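Local coordinates for protein (R)-specific secondary-alkylsulfatase (Pseudomonas sp., PDB 4AXH) that hydrolyses secondary alkyl sulfates enantioselectively with strict inversion of configuration, using a zinc-dependent active site to release (S)-alcohols, at residues 548-553 with 594-599. Numbering follows the deposited sequence.
Sequences TPDMFF and QRVGSL
The packing of a helix on the edge strand of a sheet, here in the SCP2-like C-terminal domain, brings Gln594 and Val596 of strand 591-596 against Asp550 and Phe553 near the N-terminal end of helix 549-559. The short helix and strand segments run nearly antiparallel, at 172°, and their axes come within 9.9 Å of each other, a gap bridged largely by the glutamine. With chi1 at 68°, its CG is flanked by both backbone neighbours of CA, and the extended remainder of the chain carries the amide to the helix. Gln594 NE2 donates to the backbone Asp550 O at 2.9 Å, with an N-H...O angle of 155° and the acceptor close to the amide plane; a second bond, to Asp554 OD1 one turn further along, pins the same nitrogen. Held twice through NE2, the amide is probably restrained in its rotation; Gln594 OE1 lies 3.6 Å from Phe553 CB, the amide plane almost perpendicular to the ring. That ring leads away to meet Trp574 of the sheet. Thr548 caps the helix, its OG1 accepting from Met551 N and donating to Asp550 OD2 from above the carboxylate plane. Nearer the solvent, Val596 CG2 touches Asp550 CB at 3.7 Å.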
ATOM      1  N   THR A 548      15.089  15.238  13.380  1.00 79.13           N
ATOM      2  CA  THR A 548      15.297  16.530  12.755  1.00 76.75           C
ATOM      3  C   THR A 548      14.071  17.400  13.093  1.00 77.85           C
ATOM      4  O   THR A 548      12.990  16.850  13.354  1.00 77.22           O
ATOM      5  CB  THR A 548      15.428  16.367  11.229  1.00 76.55           C
ATOM      6  OG1 THR A 548      14.148  16.094  10.668  1.00 68.66           O
ATOM      7  CG2 THR A 548      16.431  15.289  10.824  1.00 75.23           C
ATOM      8  N   PRO A 549      14.196  18.746  13.066  1.00 71.36           N
ATOM      9  CA  PRO A 549      13.031  19.596  13.344  1.00 70.21           C
ATOM     10  C   PRO A 549      11.801  19.246  12.501  1.00 73.36           C
ATOM     11  O   PRO A 549      10.718  19.124  13.062  1.00 73.62           O
ATOM     12  CB  PRO A 549      13.549  21.005  13.055  1.00 72.00           C
ATOM     13  CG  PRO A 549      14.799  20.811  12.260  1.00 76.79           C
ATOM     14  CD  PRO A 549      15.388  19.561  12.781  1.00 72.42           C
ATOM     15  N   ASP A 550      11.983  19.027  11.177  1.00 68.99           N
ATOM     16  CA  ASP A 550      10.929  18.666  10.221  1.00 68.08           C
ATOM     17  C   ASP A 550      10.194  17.388  10.624  1.00 70.41           C
ATOM     18  O   ASP A 550       8.967  17.323  10.505  1.00 70.06           O
ATOM     19  CB  ASP A 550      11.488  18.548   8.793  1.00 70.05           C
ATOM     20  CG  ASP A 550      12.900  18.000   8.704  1.00 83.26           C
ATOM     21  OD1 ASP A 550      13.840  18.714   9.121  1.00 85.50           O
ATOM     22  OD2 ASP A 550      13.064  16.839   8.245  1.00 86.03           O
ATOM     23  N   MET A 551      10.937  16.391  11.133  1.00 64.79           N
ATOM     24  CA  MET A 551      10.375  15.129  11.610  1.00 63.90           C
ATOM     25  C   MET A 551       9.561  15.381  12.858  1.00 71.56           C
ATOM     26  O   MET A 551       8.438  14.880  12.972  1.00 71.72           O
ATOM     27  CB  MET A 551      11.488  14.114  11.900  1.00 65.31           C
ATOM     28  CG  MET A 551      11.920  13.363  10.672  1.00 67.28           C
ATOM     29  SD  MET A 551      13.551  12.640  10.816  1.00 69.24           S
ATOM     30  CE  MET A 551      13.973  12.506   9.044  1.00 65.90           C
ATOM     31  N   PHE A 552      10.113  16.196  13.779  1.00 69.66           N
ATOM     32  CA  PHE A 552       9.441  16.594  15.007  1.00 69.85           C
ATOM     33  C   PHE A 552       8.159  17.407  14.705  1.00 70.23           C
ATOM     34  O   PHE A 552       7.142  17.208  15.376  1.00 70.06           O
ATOM     35  CB  PHE A 552      10.405  17.364  15.919  1.00 72.59           C
ATOM     36  CG  PHE A 552       9.752  18.065  17.087  1.00 75.94           C
ATOM     37  CD1 PHE A 552       9.321  17.349  18.202  1.00 80.73           C
ATOM     38  CD2 PHE A 552       9.572  19.442  17.079  1.00 79.17           C
ATOM     39  CE1 PHE A 552       8.701  18.002  19.278  1.00 81.88           C
ATOM     40  CE2 PHE A 552       8.962  20.093  18.159  1.00 82.29           C
ATOM     41  CZ  PHE A 552       8.532  19.370  19.249  1.00 80.65           C
ATOM     42  N   PHE A 553       8.200  18.309  13.705  1.00 63.48           N
ATOM     43  CA  PHE A 553       7.018  19.106  13.373  1.00 62.03           C
ATOM     44  C   PHE A 553       5.883  18.310  12.723  1.00 64.63           C
ATOM     45  O   PHE A 553       4.706  18.605  12.969  1.00 62.83           O
ATOM     46  CB  PHE A 553       7.368  20.411  12.639  1.00 63.46           C
ATOM     47  CG  PHE A 553       8.114  21.411  13.504  1.00 64.59           C
ATOM     48  CD1 PHE A 553       7.593  21.827  14.732  1.00 67.21           C
ATOM     49  CD2 PHE A 553       9.321  21.954  13.084  1.00 66.34           C
ATOM     50  CE1 PHE A 553       8.288  22.732  15.537  1.00 67.40           C
ATOM     51  CE2 PHE A 553      10.007  22.871  13.882  1.00 68.93           C
ATOM     52  CZ  PHE A 553       9.492  23.240  15.107  1.00 67.10           C
ATOM     53  N   GLN A 594       3.976  22.792   6.958  1.00 71.48           N
ATOM     54  CA  GLN A 594       5.325  23.345   7.147  1.00 71.75           C
ATOM     55  C   GLN A 594       6.114  23.487   5.856  1.00 77.99           C
ATOM     56  O   GLN A 594       5.834  22.795   4.878  1.00 77.67           O
ATOM     57  CB  GLN A 594       6.126  22.539   8.192  1.00 72.82           C
ATOM     58  CG  GLN A 594       6.507  21.109   7.779  1.00 82.73           C
ATOM     59  CD  GLN A 594       7.567  20.480   8.665  1.00100.67           C
ATOM     60  OE1 GLN A 594       8.397  21.152   9.286  1.00 96.16           O
ATOM     61  NE2 GLN A 594       7.592  19.159   8.711  1.00 94.13           N
ATOM     62  N   ARG A 595       7.109  24.380   5.866  1.00 76.85           N
ATOM     63  CA  ARG A 595       7.995  24.660   4.744  1.00 78.31           C
ATOM     64  C   ARG A 595       9.412  24.703   5.275  1.00 86.93           C
ATOM     65  O   ARG A 595       9.772  25.641   5.983  1.00 86.80           O
ATOM     66  CB  ARG A 595       7.663  26.018   4.099  1.00 78.79           C
ATOM     67  CG  ARG A 595       6.331  26.111   3.392  1.00 87.79           C
ATOM     68  CD  ARG A 595       6.130  27.506   2.859  1.00 99.83           C
ATOM     69  NE  ARG A 595       4.769  27.694   2.358  1.00113.10           N
ATOM     70  CZ  ARG A 595       4.318  28.825   1.828  1.00130.25           C
ATOM     71  NH1 ARG A 595       5.118  29.878   1.711  1.00120.17           N
ATOM     72  NH2 ARG A 595       3.062  28.913   1.410  1.00118.41           N
ATOM     73  N   VAL A 596      10.205  23.682   4.956  1.00 87.74           N
ATOM     74  CA  VAL A 596      11.605  23.571   5.380  1.00 89.47           C
ATOM     75  C   VAL A 596      12.436  24.460   4.457  1.00 97.85           C
ATOM     76  O   VAL A 596      12.207  24.465   3.244  1.00 97.89           O
ATOM     77  CB  VAL A 596      12.080  22.092   5.382  1.00 93.37           C
ATOM     78  CG1 VAL A 596      13.527  21.969   5.850  1.00 93.22           C
ATOM     79  CG2 VAL A 596      11.162  21.221   6.240  1.00 93.08           C
ATOM     80  N   GLY A 597      13.334  25.248   5.048  1.00 97.67           N
ATOM     81  CA  GLY A 597      14.198  26.188   4.331  1.00 99.01           C
ATOM     82  C   GLY A 597      13.561  27.533   4.018  1.00105.83           C
ATOM     83  O   GLY A 597      14.175  28.380   3.361  1.00104.90           O
ATOM     84  N   SER A 598      12.326  27.740   4.492  1.00104.79           N
ATOM     85  CA  SER A 598      11.577  28.968   4.265  1.00105.19           C
ATOM     86  C   SER A 598      11.398  29.737   5.581  1.00110.45           C
ATOM     87  O   SER A 598      11.698  29.218   6.663  1.00109.62           O
ATOM     88  CB  SER A 598      10.224  28.634   3.636  1.00108.32           C
ATOM     89  OG  SER A 598       9.524  29.777   3.175  1.00116.53           O
ATOM     90  N   LEU A 599      10.964  30.998   5.465  1.00108.36           N
ATOM     91  CA  LEU A 599      10.629  31.909   6.556  1.00108.47           C
ATOM     92  C   LEU A 599       9.486  32.785   6.056  1.00113.88           C
ATOM     93  O   LEU A 599       9.614  33.426   5.005  1.00113.65           O
ATOM     94  CB  LEU A 599      11.821  32.797   6.982  1.00108.32           C
ATOM     95  CG  LEU A 599      12.926  32.178   7.837  1.00112.60           C
ATOM     96  CD1 LEU A 599      14.167  33.041   7.796  1.00112.71           C
ATOM     97  CD2 LEU A 599      12.475  31.958   9.280  1.00114.70           C
TER